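Local coordinates for acetyltransferase, GNAT family (Listeria monocytogenes str. 4b, PDB 2OH1), which probably transfers an acetyl group from acetyl-coenzyme A to a still unassigned acceptor, as members of the GNAT family do, at residues A68-E73 / K122-F127; S88-D93 / R141-E146; G52-V55 / Q60-E63; T150-Y155 / Y170-E175. All blocks are in the same frame, centred on the assembly; numbering follows the deposited sequence.

Interaction 1 (A68-E73 / K122-F127); sequences ALFETE and KQMIYF
F70, reaching from strand 67-71, lays its ring beneath M124 of helix 120-134 and turns an edge to F127 one helical turn further on. M124, a selenomethionine here, touches with its CG methylene, which stands 3.6 Å from the centroid of the F70 ring and only 5° off the ring normal, a CH-pi contact almost over the centre. Beyond CG the chain bends at its last torsion, so that the methyl CE returns to the ring and lies 3.7 Å from F70 CD1. The selenium stays higher above the same face, 4.6 Å from the F70 centroid, in a Met-aromatic contact. On the other flank the edge of F70 points to the face of F127 in an offset edge-to-face pair, with the planes at 90° and the centroids 5.9 Å apart. F127 CG is anti to its backbone N (chi1 175°), which swings the ring toward the strand, where CE2 lies 4.0 Å from A68 CB. Other strands of the sheet surround these groups: V16 touches both phenylalanines, I7 reaches F70, and M81 packs against A68 and M124. Between 68-73 and 122-127 the contact is apolar, made by methyl and methylene carbons, the selenium and the two rings, a seam of helix on sheet whose fit depends on shape, with weak ring electrostatics adding to it.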
loop_
_atom_site.group_PDB
_atom_site.type_symbol
_atom_site.label_atom_id
_atom_site.label_comp_id
_atom_site.label_asym_id
_atom_site.label_seq_id
_atom_site.Cartn_x
_atom_site.Cartn_y
_atom_site.Cartn_z
ATOM N N ALA A 68 8.419 1.148 -0.644
ATOM C CA ALA A 68 8.705 1.917 -1.867
ATOM C C ALA A 68 8.452 3.377 -1.596
ATOM O O ALA A 68 7.428 3.714 -0.976
ATOM C CB ALA A 68 7.826 1.444 -2.998
ATOM N N LEU A 69 9.383 4.252 -1.997
ATOM C CA LEU A 69 9.320 5.667 -1.787
ATOM C C LEU A 69 9.130 6.370 -3.123
ATOM O O LEU A 69 9.749 6.019 -4.111
ATOM C CB LEU A 69 10.645 6.132 -1.184
ATOM C CG LEU A 69 10.997 5.453 0.160
ATOM C CD1 LEU A 69 12.362 6.060 0.669
ATOM C CD2 LEU A 69 9.881 5.561 1.167
ATOM N N PHE A 70 8.333 7.426 -3.100
ATOM C CA PHE A 70 7.915 8.182 -4.308
ATOM C C PHE A 70 8.294 9.622 -4.002
ATOM O O PHE A 70 7.746 10.217 -3.062
ATOM C CB PHE A 70 6.407 7.994 -4.546
ATOM C CG PHE A 70 6.064 6.585 -4.833
ATOM C CD1 PHE A 70 5.910 5.677 -3.791
ATOM C CD2 PHE A 70 5.963 6.153 -6.141
ATOM C CE1 PHE A 70 5.661 4.334 -4.080
ATOM C CE2 PHE A 70 5.701 4.770 -6.418
ATOM C CZ PHE A 70 5.571 3.893 -5.373
ATOM N N GLU A 71 9.281 10.135 -4.735
ATOM C CA GLU A 71 9.882 11.436 -4.454
ATOM C C GLU A 71 9.796 12.385 -5.660
ATOM O O GLU A 71 9.853 11.928 -6.816
ATOM C CB GLU A 71 11.329 11.233 -4.004
ATOM C CG GLU A 71 11.471 10.476 -2.704
ATOM C CD GLU A 71 12.928 10.110 -2.396
ATOM O OE1 GLU A 71 13.662 9.704 -3.299
ATOM O OE2 GLU A 71 13.316 10.222 -1.210
ATOM N N THR A 72 9.822 13.679 -5.394
ATOM C CA THR A 72 9.991 14.643 -6.482
ATOM C C THR A 72 11.471 14.727 -6.844
ATOM O O THR A 72 12.315 14.301 -6.064
ATOM C CB THR A 72 9.473 16.025 -6.067
ATOM O OG1 THR A 72 10.296 16.525 -5.002
ATOM C CG2 THR A 72 7.998 15.945 -5.596
ATOM N N GLU A 73 11.762 15.323 -8.009
ATOM C CA GLU A 73 13.153 15.528 -8.452
ATOM C C GLU A 73 13.953 16.317 -7.426
ATOM O O GLU A 73 15.124 16.053 -7.229
ATOM C CB GLU A 73 13.213 16.221 -9.816
ATOM C CG GLU A 73 14.629 16.646 -10.190
ATOM N N LYS A 122 -2.774 5.489 -7.344
ATOM C CA LYS A 122 -2.978 4.595 -8.498
ATOM C C LYS A 122 -1.626 4.217 -9.080
ATOM O O LYS A 122 -1.377 3.071 -9.432
ATOM C CB LYS A 122 -3.814 5.278 -9.567
ATOM C CG LYS A 122 -4.101 4.393 -10.782
ATOM C CD LYS A 122 -4.966 5.106 -11.783
ATOM C CE LYS A 122 -5.648 4.141 -12.758
ATOM N NZ LYS A 122 -6.376 4.892 -13.820
ATOM N N GLN A 123 -0.724 5.185 -9.185
ATOM C CA GLN A 123 0.587 4.949 -9.737
ATOM C C GLN A 123 1.482 4.189 -8.755
ATOM O O GLN A 123 2.371 3.443 -9.180
ATOM C CB GLN A 123 1.280 6.253 -10.157
ATOM C CG GLN A 123 0.500 7.117 -11.122
ATOM C CD GLN A 123 -0.029 6.333 -12.314
ATOM O OE1 GLN A 123 0.688 5.538 -12.900
ATOM N NE2 GLN A 123 -1.301 6.543 -12.652
HETATM N N MSE A 124 1.301 4.417 -7.446
HETATM C CA MSE A 124 2.023 3.644 -6.437
HETATM C C MSE A 124 1.664 2.154 -6.556
HETATM O O MSE A 124 2.523 1.279 -6.612
HETATM C CB MSE A 124 1.751 4.183 -5.047
HETATM C CG MSE A 124 2.275 5.573 -4.942
HETATM SE SE MSE A 124 1.716 6.640 -3.449
HETATM C CE MSE A 124 2.512 5.539 -2.282
ATOM N N ILE A 125 0.360 1.868 -6.643
ATOM C CA ILE A 125 -0.075 0.481 -6.803
ATOM C C ILE A 125 0.423 -0.080 -8.154
ATOM O O ILE A 125 0.881 -1.225 -8.201
ATOM C CB ILE A 125 -1.585 0.421 -6.726
ATOM C CG1 ILE A 125 -2.037 0.798 -5.317
ATOM C CG2 ILE A 125 -2.132 -1.008 -7.153
ATOM C CD1 ILE A 125 -3.505 0.976 -5.174
ATOM N N TYR A 126 0.370 0.684 -9.229
ATOM C CA TYR A 126 0.881 0.264 -10.528
ATOM C C TYR A 126 2.350 -0.162 -10.452
ATOM O O TYR A 126 2.797 -1.121 -11.124
ATOM C CB TYR A 126 0.714 1.384 -11.533
ATOM C CG TYR A 126 1.156 0.994 -12.927
ATOM C CD1 TYR A 126 0.495 -0.012 -13.635
ATOM C CD2 TYR A 126 2.243 1.627 -13.540
ATOM C CE1 TYR A 126 0.893 -0.375 -14.916
ATOM C CE2 TYR A 126 2.647 1.276 -14.825
ATOM C CZ TYR A 126 1.969 0.272 -15.502
ATOM O OH TYR A 126 2.377 -0.097 -16.779
ATOM N N PHE A 127 3.141 0.551 -9.649
ATOM C CA PHE A 127 4.521 0.155 -9.448
ATOM C C PHE A 127 4.624 -1.269 -8.804
ATOM O O PHE A 127 5.448 -2.087 -9.206
ATOM C CB PHE A 127 5.266 1.236 -8.625
ATOM C CG PHE A 127 6.630 0.871 -8.276
ATOM C CD1 PHE A 127 7.654 1.030 -9.199
ATOM C CD2 PHE A 127 6.912 0.294 -7.052
ATOM C CE1 PHE A 127 8.960 0.654 -8.859
ATOM C CE2 PHE A 127 8.197 -0.055 -6.703
ATOM C CZ PHE A 127 9.219 0.108 -7.590
#

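Interaction 2 (S88-D93 / R141-E146); sequences SDWDTD and RLDCIE
W90 and D91, in the first turn of helix 89-95, face D143 on strand 139-145, which runs parallel to 103-111 in the GNAT sheet, and a capping box starts that turn. S88 is the N-cap: its OG accepts from D91 N at 3.1 Å in a nearly straight bond, and more weakly from W90 N. The box closes in the other direction with S88 N donating to D91 OD2 at 2.9 Å. W90 comes next. With chi1 at 167°, trans to the backbone N, the indole extends toward the strand, and NE1 donates to D143 OD2 at 3.1 Å. The acceptor lies exactly in the indole plane, yet the N-H arrives 47° out of the carboxylate plane, ring and carboxylate being turned steeply against each other. Rings of H51 and F169 meet the indole edge-to-face and probably help to set its position. D91 divides its carboxylate: OD2 serves the box and also bonds H107 NE2, while OD1 faces D143 OD2 at 4.3 Å. The two like charges are bridged by a pair of waters, which probably ease their repulsion. Each water donates one hydrogen to D91 OD1 and one to D143 OD2, and with the indole N-H this gives D143 OD2 three donors, the water bonds to it being 2.8 Å each.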
loop_
_atom_site.group_PDB
_atom_site.type_symbol
_atom_site.label_atom_id
_atom_site.label_comp_id
_atom_site.label_asym_id
_atom_site.label_seq_id
_atom_site.Cartn_x
_atom_site.Cartn_y
_atom_site.Cartn_z
ATOM N N SER A 88 1.470 -11.770 5.462
ATOM C CA SER A 88 1.581 -11.713 6.935
ATOM C C SER A 88 0.669 -12.784 7.549
ATOM O O SER A 88 -0.111 -13.503 6.849
ATOM C CB SER A 88 1.204 -10.352 7.446
ATOM O OG SER A 88 -0.236 -10.280 7.571
ATOM N N ASP A 89 0.703 -12.916 8.872
ATOM C CA ASP A 89 -0.181 -13.882 9.558
ATOM C C ASP A 89 -1.683 -13.503 9.383
ATOM O O ASP A 89 -2.571 -14.372 9.344
ATOM C CB ASP A 89 0.193 -13.968 11.060
ATOM C CG ASP A 89 1.655 -14.395 11.289
ATOM O OD1 ASP A 89 2.159 -15.227 10.479
ATOM O OD2 ASP A 89 2.281 -13.907 12.287
ATOM N N TRP A 90 -1.953 -12.198 9.297
ATOM C CA TRP A 90 -3.294 -11.681 9.101
ATOM C C TRP A 90 -3.740 -11.996 7.662
ATOM O O TRP A 90 -4.849 -12.478 7.438
ATOM C CB TRP A 90 -3.289 -10.174 9.295
ATOM C CG TRP A 90 -4.529 -9.490 8.825
ATOM C CD1 TRP A 90 -4.726 -8.902 7.618
ATOM C CD2 TRP A 90 -5.778 -9.394 9.523
ATOM N NE1 TRP A 90 -6.000 -8.443 7.515
ATOM C CE2 TRP A 90 -6.663 -8.709 8.678
ATOM C CE3 TRP A 90 -6.214 -9.793 10.769
ATOM C CZ2 TRP A 90 -7.940 -8.368 9.063
ATOM C CZ3 TRP A 90 -7.540 -9.498 11.132
ATOM C CH2 TRP A 90 -8.344 -8.780 10.303
ATOM N N ASP A 91 -2.859 -11.709 6.686
ATOM C CA ASP A 91 -3.186 -11.979 5.260
ATOM C C ASP A 91 -3.535 -13.435 5.113
ATOM O O ASP A 91 -4.506 -13.850 4.481
ATOM C CB ASP A 91 -2.021 -11.638 4.314
ATOM C CG ASP A 91 -1.637 -10.204 4.348
ATOM O OD1 ASP A 91 -2.568 -9.352 4.361
ATOM O OD2 ASP A 91 -0.414 -9.843 4.293
ATOM N N THR A 92 -2.737 -14.304 5.757
ATOM C CA THR A 92 -2.972 -15.729 5.608
ATOM C C THR A 92 -4.300 -16.142 6.211
ATOM O O THR A 92 -4.998 -16.930 5.605
ATOM C CB THR A 92 -1.845 -16.519 6.291
ATOM O OG1 THR A 92 -0.640 -16.377 5.524
ATOM C CG2 THR A 92 -2.228 -18.001 6.487
ATOM N N ASP A 93 -4.650 -15.614 7.384
ATOM C CA ASP A 93 -5.944 -15.919 8.001
ATOM C C ASP A 93 -7.117 -15.405 7.156
ATOM O O ASP A 93 -8.074 -16.126 6.854
ATOM C CB ASP A 93 -6.018 -15.286 9.437
ATOM C CG ASP A 93 -7.245 -15.645 10.156
ATOM O OD1 ASP A 93 -7.265 -16.797 10.602
ATOM O OD2 ASP A 93 -8.183 -14.828 10.261
ATOM N N ARG A 141 -2.809 -8.189 -3.841
ATOM C CA ARG A 141 -3.973 -8.343 -2.964
ATOM C C ARG A 141 -4.017 -7.273 -1.926
ATOM O O ARG A 141 -2.987 -6.738 -1.514
ATOM C CB ARG A 141 -3.977 -9.711 -2.297
ATOM C CG ARG A 141 -4.258 -10.823 -3.339
ATOM C CD ARG A 141 -4.146 -12.186 -2.711
ATOM N NE ARG A 141 -4.639 -13.220 -3.615
ATOM C CZ ARG A 141 -4.455 -14.498 -3.449
ATOM N NH1 ARG A 141 -3.717 -14.943 -2.453
ATOM N NH2 ARG A 141 -4.963 -15.338 -4.350
ATOM N N LEU A 142 -5.231 -6.959 -1.524
ATOM C CA LEU A 142 -5.401 -6.058 -0.389
ATOM C C LEU A 142 -6.788 -6.263 0.235
ATOM O O LEU A 142 -7.623 -6.957 -0.309
ATOM C CB LEU A 142 -5.197 -4.619 -0.795
ATOM C CG LEU A 142 -6.188 -4.146 -1.856
ATOM C CD1 LEU A 142 -7.508 -3.644 -1.217
ATOM C CD2 LEU A 142 -5.556 -3.115 -2.762
ATOM N N ASP A 143 -6.950 -5.727 1.446
ATOM C CA ASP A 143 -8.239 -5.773 2.144
ATOM C C ASP A 143 -8.691 -4.344 2.479
ATOM O O ASP A 143 -7.893 -3.421 2.522
ATOM C CB ASP A 143 -8.126 -6.684 3.360
ATOM C CG ASP A 143 -7.064 -6.266 4.374
ATOM O OD1 ASP A 143 -7.098 -5.118 4.886
ATOM O OD2 ASP A 143 -6.194 -7.117 4.773
ATOM N N CYS A 144 -9.994 -4.161 2.671
ATOM C CA CYS A 144 -10.561 -2.822 2.915
ATOM C C CYS A 144 -11.719 -3.006 3.854
ATOM O O CYS A 144 -12.512 -3.881 3.655
ATOM C CB CYS A 144 -11.097 -2.173 1.604
ATOM S SG CYS A 144 -11.437 -0.455 1.770
ATOM N N ILE A 145 -11.782 -2.167 4.870
ATOM C CA ILE A 145 -12.921 -2.174 5.749
ATOM C C ILE A 145 -14.232 -2.029 4.922
ATOM O O ILE A 145 -14.313 -1.204 4.015
ATOM C CB ILE A 145 -12.746 -1.028 6.826
ATOM C CG1 ILE A 145 -13.719 -1.220 7.959
ATOM C CG2 ILE A 145 -12.817 0.376 6.185
ATOM C CD1 ILE A 145 -13.587 -0.075 9.023
ATOM N N GLU A 146 -15.224 -2.846 5.246
ATOM C CA GLU A 146 -16.481 -2.876 4.490
ATOM C C GLU A 146 -17.268 -1.557 4.505
ATOM O O GLU A 146 -18.134 -1.353 3.641
ATOM C CB GLU A 146 -17.380 -4.018 4.959
ATOM C CG GLU A 146 -18.011 -3.822 6.318
ATOM C CD GLU A 146 -18.846 -5.018 6.737
ATOM O OE1 GLU A 146 -19.278 -5.790 5.847
ATOM O OE2 GLU A 146 -19.077 -5.178 7.950
HETATM O O HOH W 1 -5.038 -8.863 2.893
HETATM O O HOH W 2 -3.493 -6.609 5.142
#

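Interaction 3 (G52-V55 / Q60-E63); sequences GFDV and QRIE
R61 donates from NH1 to D54 OD2 in a salt bridge of 2.9 Å, with an N-H...O angle of 154°. The bond is single, to one oxygen from one nitrogen: the arginine approaches OD2 nearly in line with the CG-OD2 bond. Carboxylate and guanidinium are nonetheless almost coplanar, 20° apart, and OD2 sits at the guanidinium edge. The arginine chain is curled, bent at chi2 and chi3, which brings its methylenes alongside the same oxygen: R61 CG and CD each lie 3.5 Å from D54 OD2. The other branches of both groups are engaged further out. R61 NE forms a salt bridge with E66, its strongest polar partner, so the guanidinium is shared between two carboxylates; these probably also offset the nearby positive charge of R84. D54 OD1 accepts from N57 ND2, and with both oxygens engaged the carboxylate is restrained against rotation. The backbone sets D54 in place as the centre of an inverse gamma turn, closed by V55 N to F53 O at 2.7 Å. Before it, G52 leaves helix 46-51 with positive phi and gives its carbonyl to R108, whose guanidinium also makes a cation-pi contact with F53. F53 and V55 pack on helix 24-40, through T34 and L38 and through N28 and M31 respectively. The whole is a short linker between helices 46-51 and 58-63, an inverse gamma turn pinned to the second helix by an ion pair, within the helical segment that GNAT proteins carry between the first strands of the sheet and the next.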
loop_
_atom_site.group_PDB
_atom_site.type_symbol
_atom_site.label_atom_id
_atom_site.label_comp_id
_atom_site.label_asym_id
_atom_site.label_seq_id
_atom_site.Cartn_x
_atom_site.Cartn_y
_atom_site.Cartn_z
ATOM N N GLY A 52 -2.697 -0.373 12.442
ATOM C CA GLY A 52 -1.672 0.597 12.737
ATOM C C GLY A 52 -0.744 0.898 11.537
ATOM O O GLY A 52 -1.069 0.644 10.355
ATOM N N PHE A 53 0.437 1.388 11.887
ATOM C CA PHE A 53 1.516 1.662 10.969
ATOM C C PHE A 53 2.744 0.990 11.458
ATOM O O PHE A 53 3.032 1.030 12.644
ATOM C CB PHE A 53 1.798 3.155 10.913
ATOM C CG PHE A 53 0.721 3.926 10.187
ATOM C CD1 PHE A 53 -0.491 4.140 10.829
ATOM C CD2 PHE A 53 0.882 4.426 8.911
ATOM C CE1 PHE A 53 -1.517 4.787 10.203
ATOM C CE2 PHE A 53 -0.160 5.059 8.260
ATOM C CZ PHE A 53 -1.361 5.282 8.920
ATOM N N ASP A 54 3.493 0.336 10.578
ATOM C CA ASP A 54 4.580 -0.560 11.013
ATOM C C ASP A 54 5.871 0.079 11.464
ATOM O O ASP A 54 6.936 -0.116 10.918
ATOM C CB ASP A 54 4.834 -1.636 9.956
ATOM C CG ASP A 54 5.532 -2.870 10.499
ATOM O OD1 ASP A 54 5.748 -2.967 11.736
ATOM O OD2 ASP A 54 5.855 -3.748 9.655
ATOM N N VAL A 55 5.767 0.809 12.565
ATOM C CA VAL A 55 6.930 1.398 13.223
ATOM C C VAL A 55 7.810 0.368 13.923
ATOM O O VAL A 55 9.040 0.535 14.037
ATOM C CB VAL A 55 6.535 2.527 14.210
ATOM C CG1 VAL A 55 5.940 3.748 13.399
ATOM C CG2 VAL A 55 5.639 2.030 15.384
ATOM N N GLN A 60 13.037 -4.355 9.209
ATOM C CA GLN A 60 12.882 -5.570 8.432
ATOM C C GLN A 60 12.047 -5.303 7.177
ATOM O O GLN A 60 12.294 -5.895 6.118
ATOM C CB GLN A 60 12.266 -6.685 9.285
ATOM C CG GLN A 60 12.197 -8.014 8.590
ATOM C CD GLN A 60 13.569 -8.699 8.488
ATOM O OE1 GLN A 60 14.573 -8.220 9.025
ATOM N NE2 GLN A 60 13.604 -9.828 7.784
ATOM N N ARG A 61 11.096 -4.392 7.259
ATOM C CA ARG A 61 10.417 -3.944 6.003
ATOM C C ARG A 61 11.436 -3.400 4.975
ATOM O O ARG A 61 11.427 -3.777 3.801
ATOM C CB ARG A 61 9.376 -2.878 6.238
ATOM C CG ARG A 61 8.259 -3.288 7.132
ATOM C CD ARG A 61 7.174 -4.128 6.423
ATOM N NE ARG A 61 7.548 -5.492 6.331
ATOM C CZ ARG A 61 7.616 -6.357 7.336
ATOM N NH1 ARG A 61 7.273 -5.998 8.583
ATOM N NH2 ARG A 61 7.999 -7.604 7.099
ATOM N N ILE A 62 12.354 -2.566 5.430
ATOM C CA ILE A 62 13.424 -2.035 4.571
ATOM C C ILE A 62 14.345 -3.139 4.050
ATOM O O ILE A 62 14.603 -3.247 2.829
ATOM C CB ILE A 62 14.182 -0.891 5.309
ATOM C CG1 ILE A 62 13.331 0.323 5.492
ATOM C CG2 ILE A 62 15.480 -0.530 4.563
ATOM C CD1 ILE A 62 13.930 1.319 6.454
ATOM N N GLU A 63 14.783 -4.037 4.920
ATOM C CA GLU A 63 15.639 -5.110 4.523
ATOM C C GLU A 63 15.047 -6.005 3.454
ATOM O O GLU A 63 15.752 -6.475 2.553
ATOM C CB GLU A 63 15.950 -5.963 5.706
ATOM C CG GLU A 63 16.927 -7.049 5.397
ATOM C CD GLU A 63 17.922 -7.160 6.479
ATOM O OE1 GLU A 63 18.801 -6.267 6.545
ATOM O OE2 GLU A 63 17.790 -8.115 7.273
#

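Interaction 4 (T150-Y155 / Y170-E175); sequences TLNQMY and YLYQKE
N152 and Y155, on the helix that follows strand 139-145 in the GNAT fold, face Y170 and Y172 on strand 169-175. Y172 OH donates to N152 OD1 at 2.6 Å, a short bond that meets the carbonyl at 119° and is tilted 20° from its plane. N152 OD1 also lies at the edge of the Y172 ring, 3.2 Å from CE2, and at the edge of the Y170 ring, 3.3 Å from CD2, so the edges of two tyrosine rings meet the same oxygen. The amide nitrogen of N152 is held in turn by the carbonyls of N148 and I145, which settles which end of the amide is oxygen and fixes its rotation. From N148 through Y155 to the turn at F160 the chain resembles motif B of the GNAT family, and Y155 matches the tyrosine commonly found about one helical turn before the Gly-Phe of this motif. One turn beyond N152, Y155 sets its CB over a face of the Y172 ring. The two rings lie obliquely, centroids 6.0 Å apart, and their nearest atoms, Y155 CD2 and Y172 CD2, are 4.5 Å from each other. L142 packs against Y155, while F162 and F160 touch Y172.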
loop_
_atom_site.group_PDB
_atom_site.type_symbol
_atom_site.label_atom_id
_atom_site.label_comp_id
_atom_site.label_asym_id
_atom_site.label_seq_id
_atom_site.Cartn_x
_atom_site.Cartn_y
_atom_site.Cartn_z
ATOM N N THR A 150 -15.673 5.228 -0.080
ATOM C CA THR A 150 -14.828 5.888 -1.075
ATOM C C THR A 150 -13.563 5.074 -1.351
ATOM O O THR A 150 -13.116 4.985 -2.488
ATOM C CB THR A 150 -14.541 7.368 -0.692
ATOM O OG1 THR A 150 -13.823 7.412 0.524
ATOM C CG2 THR A 150 -15.865 8.118 -0.521
ATOM N N LEU A 151 -13.027 4.421 -0.334
ATOM C CA LEU A 151 -11.834 3.628 -0.537
ATOM C C LEU A 151 -12.156 2.368 -1.313
ATOM O O LEU A 151 -11.409 2.008 -2.176
ATOM C CB LEU A 151 -11.177 3.286 0.796
ATOM C CG LEU A 151 -9.728 2.802 0.780
ATOM C CD1 LEU A 151 -8.831 3.733 -0.027
ATOM C CD2 LEU A 151 -9.213 2.609 2.245
ATOM N N ASN A 152 -13.267 1.707 -0.970
ATOM C CA ASN A 152 -13.724 0.535 -1.741
ATOM C C ASN A 152 -13.951 0.927 -3.203
ATOM O O ASN A 152 -13.491 0.215 -4.104
ATOM C CB ASN A 152 -14.980 -0.091 -1.140
ATOM C CG ASN A 152 -14.670 -1.001 0.061
ATOM O OD1 ASN A 152 -14.162 -2.117 -0.078
ATOM N ND2 ASN A 152 -14.976 -0.513 1.256
ATOM N N GLN A 153 -14.601 2.077 -3.436
ATOM C CA GLN A 153 -14.811 2.555 -4.826
ATOM C C GLN A 153 -13.475 2.720 -5.551
ATOM O O GLN A 153 -13.345 2.387 -6.727
ATOM C CB GLN A 153 -15.566 3.877 -4.898
ATOM C CG GLN A 153 -16.995 3.776 -4.616
ATOM C CD GLN A 153 -17.689 5.142 -4.437
ATOM O OE1 GLN A 153 -17.254 5.989 -3.648
ATOM N NE2 GLN A 153 -18.808 5.312 -5.109
HETATM N N MSE A 154 -12.485 3.227 -4.810
HETATM C CA MSE A 154 -11.180 3.510 -5.387
HETATM C C MSE A 154 -10.521 2.226 -5.860
HETATM O O MSE A 154 -10.039 2.107 -6.964
HETATM C CB MSE A 154 -10.319 4.245 -4.367
HETATM C CG MSE A 154 -9.013 4.655 -4.962
HETATM SE SE MSE A 154 -7.703 5.326 -3.687
HETATM C CE MSE A 154 -7.067 3.607 -3.177
ATOM N N TYR A 155 -10.505 1.216 -5.005
ATOM C CA TYR A 155 -9.886 -0.027 -5.419
ATOM C C TYR A 155 -10.549 -0.639 -6.662
ATOM O O TYR A 155 -9.897 -1.175 -7.537
ATOM C CB TYR A 155 -9.856 -1.033 -4.259
ATOM C CG TYR A 155 -8.983 -0.574 -3.105
ATOM C CD1 TYR A 155 -7.687 -0.133 -3.337
ATOM C CD2 TYR A 155 -9.423 -0.631 -1.807
ATOM C CE1 TYR A 155 -6.850 0.236 -2.275
ATOM C CE2 TYR A 155 -8.622 -0.247 -0.760
ATOM C CZ TYR A 155 -7.332 0.167 -0.995
ATOM O OH TYR A 155 -6.539 0.506 0.106
ATOM N N TYR A 170 -13.586 -6.353 3.083
ATOM C CA TYR A 170 -13.713 -6.886 1.719
ATOM C C TYR A 170 -12.292 -7.179 1.184
ATOM O O TYR A 170 -11.338 -6.456 1.450
ATOM C CB TYR A 170 -14.415 -5.895 0.816
ATOM C CG TYR A 170 -15.845 -5.621 1.167
ATOM C CD1 TYR A 170 -16.728 -6.655 1.471
ATOM C CD2 TYR A 170 -16.339 -4.340 1.104
ATOM C CE1 TYR A 170 -18.064 -6.389 1.729
ATOM C CE2 TYR A 170 -17.640 -4.052 1.350
ATOM C CZ TYR A 170 -18.529 -5.068 1.669
ATOM O OH TYR A 170 -19.858 -4.768 1.918
ATOM N N LEU A 171 -12.180 -8.252 0.426
ATOM C CA LEU A 171 -10.923 -8.699 -0.132
ATOM C C LEU A 171 -10.911 -8.427 -1.640
ATOM O O LEU A 171 -11.862 -8.765 -2.337
ATOM C CB LEU A 171 -10.751 -10.207 0.111
ATOM C CG LEU A 171 -10.333 -10.679 1.509
ATOM C CD1 LEU A 171 -11.321 -10.291 2.633
ATOM C CD2 LEU A 171 -10.122 -12.168 1.453
ATOM N N TYR A 172 -9.785 -7.895 -2.130
ATOM C CA TYR A 172 -9.618 -7.507 -3.535
ATOM C C TYR A 172 -8.327 -8.079 -4.054
ATOM O O TYR A 172 -7.310 -8.097 -3.383
ATOM C CB TYR A 172 -9.557 -5.997 -3.680
ATOM C CG TYR A 172 -10.864 -5.305 -3.325
ATOM C CD1 TYR A 172 -11.843 -5.114 -4.270
ATOM C CD2 TYR A 172 -11.080 -4.780 -2.047
ATOM C CE1 TYR A 172 -13.044 -4.494 -3.950
ATOM C CE2 TYR A 172 -12.268 -4.174 -1.728
ATOM C CZ TYR A 172 -13.241 -4.023 -2.677
ATOM O OH TYR A 172 -14.409 -3.366 -2.373
ATOM N N GLN A 173 -8.344 -8.490 -5.311
ATOM C CA GLN A 173 -7.114 -8.902 -5.990
ATOM C C GLN A 173 -7.095 -8.492 -7.426
ATOM O O GLN A 173 -8.129 -8.356 -8.060
ATOM C CB GLN A 173 -6.873 -10.390 -5.859
ATOM C CG GLN A 173 -7.699 -11.293 -6.637
ATOM C CD GLN A 173 -7.322 -12.805 -6.508
ATOM O OE1 GLN A 173 -6.501 -13.237 -5.695
ATOM N NE2 GLN A 173 -8.008 -13.609 -7.291
ATOM N N LYS A 174 -5.884 -8.276 -7.888
ATOM C CA LYS A 174 -5.663 -7.965 -9.277
ATOM C C LYS A 174 -4.736 -9.039 -9.833
ATOM O O LYS A 174 -3.625 -9.221 -9.340
ATOM C CB LYS A 174 -5.077 -6.582 -9.426
ATOM C CG LYS A 174 -4.997 -6.155 -10.868
ATOM C CD LYS A 174 -4.328 -4.838 -11.124
ATOM C CE LYS A 174 -5.170 -3.687 -10.831
ATOM N NZ LYS A 174 -4.765 -2.503 -11.663
ATOM N N GLU A 175 -5.141 -9.699 -10.909
ATOM C CA GLU A 175 -4.288 -10.679 -11.526
ATOM C C GLU A 175 -3.262 -9.943 -12.381
ATOM O O GLU A 175 -3.573 -8.987 -13.098
ATOM C CB GLU A 175 -5.122 -11.667 -12.342
ATOM C CG GLU A 175 -4.390 -13.014 -12.574
ATOM C CD GLU A 175 -5.345 -14.177 -12.962
ATOM O OE1 GLU A 175 -6.529 -13.894 -13.279
ATOM O OE2 GLU A 175 -4.884 -15.353 -12.952
#

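In the fold
From the N terminus, interaction 3 is made first and closes the shortest loop, joining the loop after helix 46-51 to helix 58-63 before strand 67-71 begins. Interactions 1 and 2 then cross: 68-73 and 88-93 come in turn, followed by their partners 122-127 and 141-146 in the same order. They lie on opposite sides of the chain's centre, about 22 Å apart between centres, each tying a helix to the common sheet. Interaction 4 follows in series, linking helix 149-157 to the late strand 169-175. It touches interaction 2 directly, because strands 139-145 and 169-175 are antiparallel neighbours joined by the probable bond of Y170 N to C144 O.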